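Local coordinates for protein metagenomic carboxyl esterase MGS0156 (Uncultured organism, PDB 5D8M) that probably hydrolyses carboxylic ester bonds, as an esterase built on an alpha/beta-hydrolase fold and recovered from an uncultured organism, at residues S18-V23 with Y229-L234; A185-G190 with D223-A228; A46-F51 with V78-S83; T42-D47 with L328-R333. One frame throughout, in Å; residues are numbered along the deposited sequence. Where two conformers were deposited one is given.

How the contacts relate
The four contacts form two clusters on opposite sides of the chain's centre. Contacts 1 and 2 share helix 227-236 and have centres 10 Å apart; R230 joins them, its NH1 lying 2.8 Å from S224 O in a probable hydrogen bond. Contacts 3 and 4 share A46 and D47 of helix 34-48, with centres only 6 Å apart. The centres of contacts 2 and 4 are 29 Å apart, but their nearest atoms come within about 8 Å. Contact 2 adjoins the probable active site: A187 shares a backbone hydrogen bond with S158, at the strand-helix turn where alpha/beta hydrolases usually carry their nucleophile.

Contact 1: residues S18-V23 with Y229-L234; sequences SPSVLV and YRLRFL
S18 and S20, in the loop after helix 10-16, lie against L231 and R232 on one side of helix 227-236. All the cross-contacts are van der Waals in kind. The loop comes nearest at S18, whose CA is 5.8 Å from the CA of R232. From there the S18 hydroxyl reaches over the root of the arginine: OG is 3.7 Å from R232 CB and equally close to CA, so it touches the aliphatic base of the chain and meets the guanidinium only obliquely. R232 leaves the helix with CG anti to its N (chi1 159°) and then bends at chi2 and chi3, so that CD still passes 4.2 Å from S18 OG while the guanidinium stands further out; NH1 makes a long, weak ion pair with E236.

The second such meeting, again hydroxyl against aliphatic carbon, is at L231. Its CD1 branch presses on S20, 3.7 Å from both CB and OG. The serine hydroxyl sits between its own backbone N and carbonyl carbon (chi1 64°), which turns it to the leucine methyl. The same leucine also touches M17 and D189.

R230, buried on another side of the helix, pairs with E166 of helix 159-170, while its NH2 stands 3.3 Å above the F233 ring, offset toward the rim, and its NH1 lies at the edge of the Y229 ring.

With two hydroxyls placed against aliphatic carbon and no directional bond between loop and helix, the loop is held here by shape and by a small buried surface of 162 Å² rather than by polar specificity.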
# COMPACT_ATOMS: atom_id res chain seq x y z
N SER A 18 2.13 13.50 18.98
CA SER A 18 1.42 14.70 18.56
C SER A 18 -0.09 14.47 18.69
O SER A 18 -0.57 13.38 18.37
CB SER A 18 1.76 15.05 17.12
OG SER A 18 3.16 15.05 16.92
N PRO A 19 -0.85 15.49 19.16
CA PRO A 19 -2.31 15.39 19.24
C PRO A 19 -2.90 14.89 17.93
O PRO A 19 -2.57 15.41 16.86
CB PRO A 19 -2.74 16.83 19.52
CG PRO A 19 -1.61 17.39 20.28
CD PRO A 19 -0.37 16.79 19.65
N SER A 20 -3.73 13.87 18.03
CA SER A 20 -4.38 13.31 16.86
C SER A 20 -5.82 12.99 17.20
O SER A 20 -6.20 12.90 18.37
CB SER A 20 -3.65 12.05 16.38
OG SER A 20 -3.73 11.03 17.38
N VAL A 21 -6.61 12.83 16.16
CA VAL A 21 -8.03 12.60 16.33
C VAL A 21 -8.53 11.64 15.23
O VAL A 21 -8.10 11.71 14.08
CB VAL A 21 -8.80 13.93 16.28
CG1 VAL A 21 -8.44 14.69 15.03
CG2 VAL A 21 -10.30 13.72 16.39
N LEU A 22 -9.39 10.71 15.63
CA LEU A 22 -10.09 9.82 14.70
C LEU A 22 -11.34 10.53 14.20
O LEU A 22 -12.19 10.92 15.01
CB LEU A 22 -10.48 8.50 15.40
CG LEU A 22 -11.32 7.54 14.55
CD1 LEU A 22 -10.49 7.07 13.33
CD2 LEU A 22 -11.80 6.34 15.37
N VAL A 23 -11.47 10.74 12.88
CA VAL A 23 -12.64 11.46 12.35
C VAL A 23 -13.24 10.76 11.14
O VAL A 23 -12.55 10.01 10.46
CB VAL A 23 -12.29 12.91 11.92
CG1 VAL A 23 -12.01 13.76 13.12
CG2 VAL A 23 -11.10 12.90 10.98
N TYR A 229 5.96 8.92 15.28
CA TYR A 229 6.78 9.46 14.22
C TYR A 229 5.97 9.83 12.97
O TYR A 229 6.12 10.92 12.41
CB TYR A 229 7.86 8.45 13.86
CG TYR A 229 8.90 8.99 12.91
CD1 TYR A 229 9.99 9.70 13.40
CD2 TYR A 229 8.80 8.78 11.55
CE1 TYR A 229 10.96 10.19 12.53
CE2 TYR A 229 9.75 9.26 10.69
CZ TYR A 229 10.83 9.95 11.18
OH TYR A 229 11.78 10.43 10.30
N ARG A 230 5.13 8.91 12.53
CA ARG A 230 4.33 9.09 11.33
C ARG A 230 3.28 10.22 11.47
O ARG A 230 3.06 10.96 10.53
CB ARG A 230 3.65 7.76 10.95
CG ARG A 230 4.64 6.67 10.48
CD ARG A 230 4.77 6.57 8.93
NE ARG A 230 5.06 7.86 8.30
CZ ARG A 230 6.28 8.32 8.02
NH1 ARG A 230 7.36 7.59 8.26
NH2 ARG A 230 6.42 9.50 7.43
N LEU A 231 2.65 10.33 12.64
CA LEU A 231 1.68 11.41 12.89
C LEU A 231 2.38 12.77 12.93
O LEU A 231 1.86 13.76 12.43
CB LEU A 231 0.93 11.18 14.20
CG LEU A 231 -0.15 10.10 14.09
CD1 LEU A 231 -0.77 9.85 15.44
CD2 LEU A 231 -1.20 10.49 13.07
N ARG A 232 3.56 12.81 13.53
CA ARG A 232 4.37 14.02 13.59
C ARG A 232 4.79 14.48 12.18
O ARG A 232 4.79 15.69 11.88
CB ARG A 232 5.60 13.78 14.47
CG ARG A 232 6.73 14.75 14.23
CD ARG A 232 7.00 15.59 15.42
NE ARG A 232 7.54 14.81 16.53
CZ ARG A 232 7.98 15.35 17.67
NH1 ARG A 232 7.94 16.67 17.83
NH2 ARG A 232 8.45 14.58 18.64
N PHE A 233 5.14 13.54 11.31
CA PHE A 233 5.47 13.86 9.93
C PHE A 233 4.31 14.57 9.26
O PHE A 233 4.50 15.57 8.58
CB PHE A 233 5.80 12.60 9.14
CG PHE A 233 5.96 12.82 7.66
CD1 PHE A 233 7.14 13.32 7.15
CD2 PHE A 233 4.94 12.49 6.77
CE1 PHE A 233 7.32 13.50 5.77
CE2 PHE A 233 5.11 12.67 5.40
CZ PHE A 233 6.30 13.16 4.91
N LEU A 234 3.10 14.04 9.45
CA LEU A 234 1.92 14.59 8.78
C LEU A 234 1.50 15.90 9.42
O LEU A 234 0.91 16.75 8.77
CB LEU A 234 0.76 13.59 8.81
CG LEU A 234 0.91 12.39 7.86
CD1 LEU A 234 -0.20 11.38 8.09
CD2 LEU A 234 0.89 12.86 6.43

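Contact 2: residues A185-G190 with D223-A228; sequences AGAIDG and DSLKRA
The turn that follows strand 178-184, in the parallel sheet of this alpha/beta-hydrolase fold, brings A187, D189 and G190 against L225 and R227 at the start of helix 227-236. A187 centres an inverse gamma turn and opens a type I turn that closes at G190, while K226 takes the N-cap position of the helix. S158, at the strand-helix turn expected to hold the nucleophile, is backbone-bonded to A187, and the contact therefore lies beside the probable active site.

Backbone meets backbone most closely at G190: its CA is 3.1 Å from L225 O, an approach allowed by the lack of a side chain there. Next to it, R227 CA lies 3.4 Å from D189 O in a CA-H...O contact, 155° at the hydrogen. In the apolar part of the contact, the CD2 methyl of L225 touches A187 CB at 3.7 Å; its CG stands anti to the carbonyl carbon (chi1 -67°), which sends the branch alongside the alanine.

D189 O also accepts from water 1 at 3.0 Å, and that water in turn accepts from R227 NE at 2.8 Å, lying in the guanidinium plane. The arginine runs out extended through CB and CG and bends at chi3, which turns the NE edge of the guanidinium to the water; its far nitrogen NH2 is salt-bridged to D283.

D189 O thus accepts a hydrogen bond from the water, supplemented by a weak CA-H contact. Close packing at G190, one methyl contact and a bridging water join the turn to the helix start, without direct hydrogen bonds.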
# COMPACT_ATOMS: atom_id res chain seq x y z
N ALA A 185 -2.74 -0.57 1.23
CA ALA A 185 -2.40 -0.95 2.59
C ALA A 185 -1.14 -0.20 3.06
O ALA A 185 -0.25 -0.77 3.68
CB ALA A 185 -2.19 -2.47 2.69
N GLY A 186 -1.08 1.09 2.75
CA GLY A 186 0.05 1.89 3.15
C GLY A 186 0.02 2.23 4.61
O GLY A 186 -1.04 2.51 5.17
N ALA A 187 1.18 2.23 5.24
CA ALA A 187 1.27 2.48 6.68
C ALA A 187 1.32 3.98 6.95
O ALA A 187 2.27 4.47 7.55
CB ALA A 187 2.53 1.79 7.26
N ILE A 188 0.28 4.69 6.53
CA ILE A 188 0.32 6.16 6.56
C ILE A 188 0.53 6.70 7.99
O ILE A 188 1.37 7.58 8.21
CB ILE A 188 -0.98 6.75 5.97
CG1 ILE A 188 -1.28 6.13 4.59
CG2 ILE A 188 -0.90 8.29 5.92
CD1 ILE A 188 -0.12 6.19 3.58
N ASP A 189 -0.22 6.17 8.96
CA ASP A 189 -0.03 6.54 10.35
C ASP A 189 0.85 5.55 11.11
O ASP A 189 0.85 5.53 12.35
CB ASP A 189 -1.37 6.63 11.08
CG ASP A 189 -2.27 7.73 10.55
OD1 ASP A 189 -1.77 8.68 9.90
OD2 ASP A 189 -3.49 7.65 10.81
N GLY A 190 1.61 4.73 10.40
CA GLY A 190 2.43 3.73 11.05
C GLY A 190 1.56 2.57 11.54
O GLY A 190 0.48 2.31 10.98
N ASP A 223 11.51 2.53 13.30
CA ASP A 223 11.32 3.93 13.71
C ASP A 223 10.41 4.67 12.73
O ASP A 223 9.62 5.54 13.11
CB ASP A 223 12.65 4.67 13.79
CG ASP A 223 13.54 4.17 14.90
OD1 ASP A 223 13.06 3.43 15.79
OD2 ASP A 223 14.74 4.50 14.87
N SER A 224 10.53 4.31 11.46
CA SER A 224 9.76 4.96 10.42
C SER A 224 8.29 4.57 10.48
O SER A 224 7.45 5.24 9.87
CB SER A 224 10.34 4.62 9.04
OG SER A 224 11.62 5.19 8.89
N LEU A 225 8.00 3.48 11.17
CA LEU A 225 6.64 2.96 11.26
C LEU A 225 5.95 3.25 12.60
O LEU A 225 4.81 2.83 12.81
CB LEU A 225 6.65 1.45 11.00
CG LEU A 225 7.03 1.15 9.55
CD1 LEU A 225 7.23 -0.36 9.31
CD2 LEU A 225 5.95 1.74 8.64
N LYS A 226 6.63 3.94 13.51
CA LYS A 226 6.01 4.26 14.79
C LYS A 226 4.95 5.33 14.61
O LYS A 226 5.15 6.31 13.89
CB LYS A 226 7.05 4.72 15.82
CG LYS A 226 7.95 3.58 16.25
CD LYS A 226 9.01 3.98 17.24
CE LYS A 226 9.93 2.79 17.52
NZ LYS A 226 10.93 3.13 18.55
N ARG A 227 3.81 5.12 15.24
CA ARG A 227 2.68 6.02 15.12
C ARG A 227 3.07 7.47 15.46
O ARG A 227 2.74 8.39 14.71
CB ARG A 227 1.54 5.53 16.02
CG ARG A 227 0.40 6.51 16.15
CD ARG A 227 -0.74 5.93 16.99
NE ARG A 227 -1.49 4.93 16.22
CZ ARG A 227 -2.54 4.28 16.69
NH1 ARG A 227 -2.96 4.51 17.92
NH2 ARG A 227 -3.17 3.40 15.92
N ALA A 228 3.77 7.67 16.57
CA ALA A 228 4.22 8.99 16.98
C ALA A 228 5.04 9.67 15.86
O ALA A 228 4.82 10.81 15.50
CB ALA A 228 5.03 8.91 18.26
O HOH W 1 -0.76 3.55 13.84

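Contact 3: residues A46-F51 with V78-S83; sequences ADHGAF and VPLGVS
The segments 46-51 and 78-83 stay apart in backbone, the nearest CA atoms being those of D47 and L80 at 7.7 Å, so the contact is made by side chains and one water. L80 carries it on the loop side. Its CD1 methyl lies 3.8 Å from D47 CB and as close to OD1, and its CD2 is 4.3 Å from H48 CE1, meeting the imidazole obliquely. D47 and L80 slide past each other in opposite directions, the leucine coming alongside the aspartate stem.

This is where the C-terminal part of helix 34-48 faces the long loop leading to strand 87-92 at the protein surface. L80 also rests on I44, one turn earlier in the helix, and V78 touches A43, I40 and R36, so the loop runs along the helix.

The polar side of D47 faces its own neighbour. With CG anti to the backbone N (chi1 179°), the carboxylate extends so that OD2 accepts H48 ND1 at 2.7 Å. The bond is nearly straight (171°), uses the anti lone pair, and stays close to the ring plane. Water 2 adds a second grip on OD2 at 2.8 Å, and also donates to L80 O at 3.1 Å, which ties the carboxylate to the loop backbone.

The other ring nitrogen of H48, NE2, bonds to E329 of helix 324-338, while the Y117 ring meets the imidazole at about 35°. Held between two carboxylates, the imidazole is fixed in its rotation, and the negative charges may favour its protonated form. G81 O, next to L80, accepts from R333 NH1.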
# COMPACT_ATOMS: atom_id res chain seq x y z
N ALA A 46 -15.57 -8.49 -15.11
CA ALA A 46 -16.61 -9.06 -15.97
C ALA A 46 -16.08 -9.16 -17.40
O ALA A 46 -16.42 -10.08 -18.13
CB ALA A 46 -17.90 -8.24 -15.91
N ASP A 47 -15.23 -8.22 -17.78
CA ASP A 47 -14.75 -8.15 -19.17
C ASP A 47 -13.61 -9.13 -19.49
O ASP A 47 -13.59 -9.73 -20.56
CB ASP A 47 -14.27 -6.73 -19.49
CG ASP A 47 -13.75 -6.60 -20.92
OD1 ASP A 47 -14.58 -6.42 -21.83
OD2 ASP A 47 -12.52 -6.68 -21.14
N HIS A 48 -12.63 -9.27 -18.60
CA HIS A 48 -11.50 -10.16 -18.91
C HIS A 48 -10.87 -10.73 -17.64
O HIS A 48 -9.67 -11.01 -17.62
CB HIS A 48 -10.44 -9.44 -19.76
CG HIS A 48 -9.91 -8.16 -19.16
ND1 HIS A 48 -10.47 -6.93 -19.42
CD2 HIS A 48 -8.85 -7.93 -18.35
CE1 HIS A 48 -9.80 -5.99 -18.77
NE2 HIS A 48 -8.80 -6.58 -18.12
N GLY A 49 -11.68 -10.95 -16.61
CA GLY A 49 -11.16 -11.49 -15.36
C GLY A 49 -10.84 -12.98 -15.37
O GLY A 49 -10.04 -13.45 -14.55
N ALA A 50 -11.44 -13.73 -16.30
CA ALA A 50 -11.46 -15.20 -16.20
C ALA A 50 -10.08 -15.85 -16.09
O ALA A 50 -9.91 -16.81 -15.34
CB ALA A 50 -12.22 -15.80 -17.38
N PHE A 51 -9.08 -15.34 -16.80
CA PHE A 51 -7.77 -15.96 -16.70
C PHE A 51 -6.77 -15.11 -15.94
O PHE A 51 -5.57 -15.34 -16.04
CB PHE A 51 -7.23 -16.29 -18.09
CG PHE A 51 -7.96 -17.41 -18.75
CD1 PHE A 51 -7.64 -18.73 -18.45
CD2 PHE A 51 -9.00 -17.16 -19.63
CE1 PHE A 51 -8.33 -19.78 -19.04
CE2 PHE A 51 -9.69 -18.22 -20.23
CZ PHE A 51 -9.35 -19.53 -19.92
N VAL A 78 -16.94 2.24 -18.50
CA VAL A 78 -15.61 1.91 -18.01
C VAL A 78 -14.70 1.60 -19.20
O VAL A 78 -14.99 0.70 -19.97
CB VAL A 78 -15.64 0.72 -17.03
CG1 VAL A 78 -14.22 0.40 -16.53
CG2 VAL A 78 -16.57 1.02 -15.85
N PRO A 79 -13.61 2.38 -19.36
CA PRO A 79 -12.61 2.11 -20.40
C PRO A 79 -12.07 0.70 -20.27
O PRO A 79 -11.66 0.31 -19.18
CB PRO A 79 -11.51 3.14 -20.12
CG PRO A 79 -12.18 4.20 -19.26
CD PRO A 79 -13.18 3.44 -18.44
N LEU A 80 -12.09 -0.08 -21.35
CA LEU A 80 -11.64 -1.47 -21.25
C LEU A 80 -10.66 -1.81 -22.37
O LEU A 80 -10.34 -2.98 -22.60
CB LEU A 80 -12.84 -2.41 -21.27
CG LEU A 80 -13.65 -2.34 -19.97
CD1 LEU A 80 -15.02 -3.05 -20.09
CD2 LEU A 80 -12.84 -2.93 -18.80
N GLY A 81 -10.19 -0.78 -23.06
CA GLY A 81 -9.21 -0.97 -24.11
C GLY A 81 -7.81 -0.63 -23.62
O GLY A 81 -7.58 -0.50 -22.44
N VAL A 82 -6.88 -0.50 -24.55
CA VAL A 82 -5.49 -0.24 -24.25
C VAL A 82 -5.29 1.25 -24.05
O VAL A 82 -5.65 2.07 -24.91
CB VAL A 82 -4.55 -0.75 -25.36
CG1 VAL A 82 -3.11 -0.35 -25.07
CG2 VAL A 82 -4.69 -2.27 -25.54
N SER A 83 -4.68 1.60 -22.93
CA SER A 83 -4.38 3.00 -22.65
C SER A 83 -3.28 3.50 -23.56
O SER A 83 -2.31 2.79 -23.84
CB SER A 83 -3.98 3.20 -21.19
OG SER A 83 -3.54 4.53 -20.98
O HOH W 2 -10.45 -6.09 -22.99

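Contact 4: residues T42-D47 with L328-R333; sequences TAIMAD and LEAIAR
I44 drapes its branched side chain over the carboxylate of E329: CG2 touches OE1 at 3.5 Å and CG1 touches OE2 at 3.6 Å, the two chains crossing obliquely. With CG1 beside the backbone N (chi1 -77°), the CD1 methyl reaches further across and packs 3.5 Å from A330 N and 4.0 Å from A330 CB. The same methyl meets R333 at the edge of its guanidinium, CD1 lying 4.1 Å from CD.

The contact joins helix 34-48 to the C-terminal helix 324-338, which lies on the parallel sheet of the fold with I331 against V182 and V184. The axes of the two short helical segments approach to 9.9 Å, with 127° between their N-to-C directions. F37, I40 and M41 extend the helix-helix contact over A330.

Beneath I44 lies a buried charged pair within helix 324-338. R333 grips E329 side-on, both NE and NH2 donating to OE2, each at 2.9 Å. NE comes to the anti lone pair, whereas NH2 arrives from above the carboxylate plane. OE1 is bonded to H48, and D113 brings a like charge close, which R333 and the H48 N-H probably offset.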
# COMPACT_ATOMS: atom_id res chain seq x y z
N THR A 42 -15.15 -3.92 -11.01
CA THR A 42 -16.18 -4.90 -11.32
C THR A 42 -16.33 -5.15 -12.84
O THR A 42 -16.44 -6.31 -13.27
CB THR A 42 -17.53 -4.44 -10.71
OG1 THR A 42 -17.40 -4.41 -9.28
CG2 THR A 42 -18.65 -5.38 -11.10
N ALA A 43 -16.32 -4.08 -13.64
CA ALA A 43 -16.38 -4.17 -15.10
C ALA A 43 -15.15 -4.85 -15.68
O ALA A 43 -15.26 -5.64 -16.62
CB ALA A 43 -16.55 -2.77 -15.71
N ILE A 44 -13.97 -4.54 -15.11
CA ILE A 44 -12.72 -5.16 -15.54
C ILE A 44 -12.81 -6.68 -15.42
O ILE A 44 -12.46 -7.42 -16.34
CB ILE A 44 -11.51 -4.62 -14.73
CG1 ILE A 44 -11.13 -3.22 -15.25
CG2 ILE A 44 -10.30 -5.56 -14.82
CD1 ILE A 44 -10.03 -2.55 -14.47
N MSE A 45 -13.31 -7.14 -14.28
CA MSE A 45 -13.39 -8.57 -14.04
C MSE A 45 -14.48 -9.21 -14.86
O MSE A 45 -14.34 -10.36 -15.26
CB MSE A 45 -13.59 -8.83 -12.56
CG MSE A 45 -12.41 -8.31 -11.76
SE MSE A 45 -12.61 -8.45 -9.84
CE MSE A 45 -12.26 -10.37 -9.66
N ALA A 46 -15.57 -8.49 -15.11
CA ALA A 46 -16.61 -9.06 -15.97
C ALA A 46 -16.08 -9.16 -17.40
O ALA A 46 -16.42 -10.08 -18.13
CB ALA A 46 -17.90 -8.24 -15.91
N ASP A 47 -15.23 -8.22 -17.78
CA ASP A 47 -14.75 -8.15 -19.17
C ASP A 47 -13.61 -9.13 -19.49
O ASP A 47 -13.59 -9.73 -20.56
CB ASP A 47 -14.27 -6.73 -19.49
CG ASP A 47 -13.75 -6.60 -20.92
OD1 ASP A 47 -14.58 -6.42 -21.83
OD2 ASP A 47 -12.52 -6.68 -21.14
N LEU A 328 -4.85 -3.82 -9.67
CA LEU A 328 -3.86 -2.90 -10.22
C LEU A 328 -4.37 -2.23 -11.50
O LEU A 328 -4.16 -1.04 -11.71
CB LEU A 328 -2.54 -3.62 -10.50
CG LEU A 328 -1.34 -2.75 -10.87
CD1 LEU A 328 -0.99 -1.81 -9.70
CD2 LEU A 328 -0.12 -3.62 -11.24
N GLU A 329 -5.03 -3.00 -12.37
CA GLU A 329 -5.64 -2.42 -13.54
C GLU A 329 -6.73 -1.40 -13.19
O GLU A 329 -6.80 -0.33 -13.80
CB GLU A 329 -6.21 -3.52 -14.45
CG GLU A 329 -6.63 -2.98 -15.81
CD GLU A 329 -7.42 -3.97 -16.66
OE1 GLU A 329 -7.21 -5.21 -16.53
OE2 GLU A 329 -8.28 -3.50 -17.45
N ALA A 330 -7.57 -1.70 -12.20
CA ALA A 330 -8.58 -0.74 -11.76
C ALA A 330 -7.93 0.54 -11.22
O ALA A 330 -8.39 1.65 -11.51
CB ALA A 330 -9.51 -1.38 -10.68
N ILE A 331 -6.86 0.38 -10.45
CA ILE A 331 -6.12 1.53 -9.95
C ILE A 331 -5.65 2.41 -11.12
O ILE A 331 -5.93 3.61 -11.14
CB ILE A 331 -4.91 1.11 -9.10
CG1 ILE A 331 -5.38 0.51 -7.76
CG2 ILE A 331 -3.90 2.27 -8.92
CD1 ILE A 331 -4.25 -0.24 -7.07
N ALA A 332 -4.95 1.80 -12.09
CA ALA A 332 -4.45 2.53 -13.26
C ALA A 332 -5.55 3.25 -14.02
O ALA A 332 -5.37 4.38 -14.44
CB ALA A 332 -3.69 1.56 -14.22
N ARG A 333 -6.68 2.57 -14.24
CA ARG A 333 -7.77 3.15 -15.00
C ARG A 333 -8.48 4.27 -14.23
O ARG A 333 -8.89 5.26 -14.83
CB ARG A 333 -8.78 2.08 -15.42
CG ARG A 333 -8.20 1.09 -16.46
CD ARG A 333 -9.32 0.38 -17.18
NE ARG A 333 -8.87 -0.76 -17.97
CZ ARG A 333 -8.48 -0.70 -19.24
NH1 ARG A 333 -8.46 0.47 -19.90
NH2 ARG A 333 -8.12 -1.81 -19.85